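Local coordinates for Galactose/lactose metabolism regulatory protein GAL80 (Saccharomyces cerevisiae, PDB 3BTV) that represses the galactose and lactose metabolic genes by binding the activator GAL4 and blocking its transcriptional activation when no inducing sugar is present, at residues V99-M107 with A127-I138. The protein carries 1 engineered substitution. Numbering follows the deposited sequence.
Sequences VASHYEVVM and ALACSLDQAESI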
loop_
_atom_site.group_PDB
_atom_site.type_symbol
_atom_site.label_atom_id
_atom_site.label_comp_id
_atom_site.label_asym_id
_atom_site.label_seq_id
_atom_site.Cartn_x
_atom_site.Cartn_y
_atom_site.Cartn_z
ATOM N N VAL B 99 27.224 11.972 -3.314
ATOM C CA VAL B 99 26.750 12.401 -2.002
ATOM C C VAL B 99 27.797 12.130 -0.919
ATOM O O VAL B 99 28.016 12.960 -0.042
ATOM C CB VAL B 99 25.412 11.729 -1.645
ATOM C CG1 VAL B 99 24.942 12.165 -0.269
ATOM C CG2 VAL B 99 24.356 12.057 -2.704
ATOM N N ALA B 100 28.467 10.987 -0.993
ATOM C CA ALA B 100 29.467 10.639 0.020
ATOM C C ALA B 100 30.596 11.667 0.152
ATOM O O ALA B 100 31.308 11.675 1.153
ATOM C CB ALA B 100 30.042 9.246 -0.243
ATOM N N SER B 101 30.753 12.528 -0.855
ATOM C CA SER B 101 31.805 13.544 -0.849
ATOM C C SER B 101 31.292 14.941 -0.502
ATOM O O SER B 101 32.087 15.874 -0.363
ATOM C CB SER B 101 32.504 13.600 -2.212
ATOM O OG SER B 101 33.118 12.362 -2.520
ATOM N N HIS B 102 29.973 15.080 -0.377
ATOM C CA HIS B 102 29.344 16.381 -0.129
ATOM C C HIS B 102 29.894 17.083 1.107
ATOM O O HIS B 102 30.321 18.232 1.039
ATOM C CB HIS B 102 27.828 16.227 0.014
ATOM C CG HIS B 102 27.101 16.124 -1.293
ATOM N ND1 HIS B 102 25.724 16.072 -1.377
ATOM C CD2 HIS B 102 27.555 16.081 -2.567
ATOM C CE1 HIS B 102 25.364 15.985 -2.646
ATOM N NE2 HIS B 102 26.458 15.989 -3.389
ATOM N N TYR B 103 29.866 16.390 2.236
ATOM C CA TYR B 103 30.301 16.973 3.500
ATOM C C TYR B 103 31.761 17.399 3.446
ATOM O O TYR B 103 32.093 18.543 3.773
ATOM C CB TYR B 103 30.066 15.978 4.638
ATOM C CG TYR B 103 30.333 16.514 6.023
ATOM C CD1 TYR B 103 29.412 17.336 6.665
ATOM C CD2 TYR B 103 31.493 16.168 6.706
ATOM C CE1 TYR B 103 29.654 17.814 7.947
ATOM C CE2 TYR B 103 31.742 16.639 7.981
ATOM C CZ TYR B 103 30.820 17.463 8.596
ATOM O OH TYR B 103 31.066 17.932 9.865
ATOM N N GLU B 104 32.632 16.494 3.008
ATOM C CA GLU B 104 34.074 16.774 3.012
ATOM C C GLU B 104 34.433 17.927 2.083
ATOM O O GLU B 104 35.397 18.636 2.324
ATOM C CB GLU B 104 34.890 15.529 2.641
ATOM C CG GLU B 104 34.965 15.250 1.144
ATOM C CD GLU B 104 35.523 13.872 0.828
ATOM O OE1 GLU B 104 35.214 12.918 1.576
ATOM O OE2 GLU B 104 36.264 13.746 -0.173
ATOM N N VAL B 105 33.648 18.119 1.030
ATOM C CA VAL B 105 33.912 19.200 0.086
ATOM C C VAL B 105 33.225 20.505 0.485
ATOM O O VAL B 105 33.852 21.559 0.513
ATOM C CB VAL B 105 33.453 18.837 -1.333
ATOM C CG1 VAL B 105 33.663 20.026 -2.254
ATOM C CG2 VAL B 105 34.222 17.626 -1.840
ATOM N N VAL B 106 31.932 20.431 0.790
ATOM C CA VAL B 106 31.144 21.637 1.037
ATOM C C VAL B 106 31.568 22.408 2.290
ATOM O O VAL B 106 31.580 23.638 2.284
ATOM C CB VAL B 106 29.635 21.323 1.087
ATOM C CG1 VAL B 106 28.837 22.558 1.475
ATOM C CG2 VAL B 106 29.164 20.792 -0.269
ATOM N N MET B 107 31.926 21.697 3.355
ATOM C CA MET B 107 32.308 22.367 4.604
ATOM C C MET B 107 33.493 23.318 4.439
ATOM O O MET B 107 33.375 24.504 4.756
ATOM C CB MET B 107 32.535 21.366 5.748
ATOM C CG MET B 107 31.284 20.589 6.139
ATOM S SD MET B 107 29.823 21.617 6.442
ATOM C CE MET B 107 30.084 22.121 8.138
ATOM N N ALA B 127 21.010 13.504 -2.678
ATOM C CA ALA B 127 20.778 13.900 -1.297
ATOM C C ALA B 127 21.826 14.886 -0.803
ATOM O O ALA B 127 22.962 14.903 -1.280
ATOM C CB ALA B 127 20.758 12.660 -0.394
ATOM N N LEU B 128 21.442 15.699 0.177
ATOM C CA LEU B 128 22.335 16.721 0.697
ATOM C C LEU B 128 23.563 16.079 1.345
ATOM O O LEU B 128 24.691 16.499 1.106
ATOM C CB LEU B 128 21.609 17.621 1.705
ATOM C CG LEU B 128 22.489 18.717 2.322
ATOM C CD1 LEU B 128 23.208 19.528 1.234
ATOM C CD2 LEU B 128 21.664 19.631 3.221
ATOM N N ALA B 129 23.340 15.043 2.145
ATOM C CA ALA B 129 24.443 14.372 2.826
ATOM C C ALA B 129 24.122 12.907 3.110
ATOM O O ALA B 129 23.075 12.397 2.700
ATOM C CB ALA B 129 24.786 15.098 4.110
ATOM N N CYS B 130 25.038 12.233 3.798
ATOM C CA CYS B 130 24.892 10.807 4.112
ATOM C C CYS B 130 24.132 10.527 5.398
ATOM O O CYS B 130 23.807 9.377 5.691
ATOM C CB CYS B 130 26.274 10.158 4.215
ATOM S SG CYS B 130 27.160 10.197 2.659
ATOM N N SER B 131 23.873 11.572 6.178
ATOM C CA SER B 131 23.138 11.428 7.431
ATOM C C SER B 131 22.488 12.749 7.799
ATOM O O SER B 131 22.895 13.805 7.309
ATOM C CB SER B 131 24.079 11.006 8.556
ATOM O OG SER B 131 25.008 12.050 8.843
ATOM N N LEU B 132 21.476 12.685 8.657
ATOM C CA LEU B 132 20.807 13.887 9.135
ATOM C C LEU B 132 21.835 14.776 9.850
ATOM O O LEU B 132 21.888 15.996 9.649
ATOM C CB LEU B 132 19.642 13.504 10.061
ATOM C CG LEU B 132 18.880 14.652 10.721
ATOM C CD1 LEU B 132 18.389 15.631 9.675
ATOM C CD2 LEU B 132 17.738 14.138 11.559
ATOM N N ASP B 133 22.679 14.154 10.662
ATOM C CA ASP B 133 23.753 14.883 11.343
ATOM C C ASP B 133 24.581 15.723 10.376
ATOM O O ASP B 133 24.744 16.929 10.574
ATOM C CB ASP B 133 24.663 13.922 12.105
ATOM C CG ASP B 133 24.060 13.472 13.421
ATOM O OD1 ASP B 133 23.121 14.140 13.905
ATOM O OD2 ASP B 133 24.525 12.454 13.972
ATOM N N GLN B 134 25.104 15.085 9.331
ATOM C CA GLN B 134 25.834 15.799 8.284
ATOM C C GLN B 134 24.980 16.891 7.654
ATOM O O GLN B 134 25.463 17.998 7.412
ATOM C CB GLN B 134 26.271 14.835 7.175
ATOM C CG GLN B 134 27.587 14.116 7.417
ATOM C CD GLN B 134 28.138 13.449 6.157
ATOM O OE1 GLN B 134 27.487 13.423 5.104
ATOM N NE2 GLN B 134 29.348 12.915 6.261
ATOM N N ALA B 135 23.718 16.566 7.357
ATOM C CA ALA B 135 22.840 17.518 6.672
ATOM C C ALA B 135 22.664 18.787 7.510
ATOM O O ALA B 135 22.749 19.910 7.002
ATOM C CB ALA B 135 21.477 16.877 6.353
ATOM N N GLU B 136 22.434 18.598 8.803
ATOM C CA GLU B 136 22.318 19.722 9.727
ATOM C C GLU B 136 23.580 20.567 9.809
ATOM O O GLU B 136 23.506 21.797 9.845
ATOM C CB GLU B 136 21.865 19.247 11.108
ATOM C CG GLU B 136 20.352 19.127 11.175
ATOM C CD GLU B 136 19.861 18.273 12.321
ATOM O OE1 GLU B 136 20.704 17.758 13.090
ATOM O OE2 GLU B 136 18.625 18.118 12.448
ATOM N N SER B 137 24.744 19.926 9.794
ATOM C CA SER B 137 26.003 20.675 9.808
ATOM C C SER B 137 26.139 21.526 8.567
ATOM O O SER B 137 26.553 22.683 8.639
ATOM C CB SER B 137 27.210 19.743 9.895
ATOM O OG SER B 137 27.306 19.159 11.180
ATOM N N ILE B 138 25.803 20.935 7.425
ATOM C CA ILE B 138 25.902 21.637 6.157
ATOM C C ILE B 138 24.912 22.795 6.129
ATOM O O ILE B 138 25.258 23.902 5.704
ATOM C CB ILE B 138 25.627 20.697 4.963
ATOM C CG1 ILE B 138 26.727 19.632 4.870
ATOM C CG2 ILE B 138 25.550 21.500 3.667
ATOM C CD1 ILE B 138 26.447 18.531 3.872
#
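Val99 leans on the backbone of Ala127 where two neighbouring units of the Rossmann fold meet: helices 102-112 and 132-143, which follow adjacent parallel strands 92-95 and 121-125, run side by side, and the axes of 102-107 and 132-138 approach to 10.4 Å, 13° from parallel. Ala127, entered through a cis peptide bond, turns its carbonyl O to both methyls of Val99. The next carbonyl, Leu128 O, accepts a 2.7 Å hydrogen bond from His102 ND1; it lies in the ring plane, whereas the donor stands above the carbonyl plane. Val99 CA covers one face of this imidazole. Cys130 then lays SG against Ala100 CA at 3.5 Å. Ser131 N-caps the second helix, with OG accepting from Gln134 N. Gln134 also closes back on the loop, OE1 taking a 3.0 Å bond from Cys130 N, and this probably helps to keep its amide nearly parallel to the Tyr103 ring, the planes 8° apart, with CD 3.5 Å from Tyr103 CB, while CG makes a CH-pi contact over the ring face. A leucine here would probably leave Cys130 N without its acceptor and deprive Tyr103 of the flat amide that lies against its CB. Ser137 CB meets the ring's edge instead. Farther along, Ile138 CG2 touches Val106 CG1, and its other branch reaches Met107, whose bend at chi2 (-50°) brings SD to 4.0 Å from Ile138 CG1.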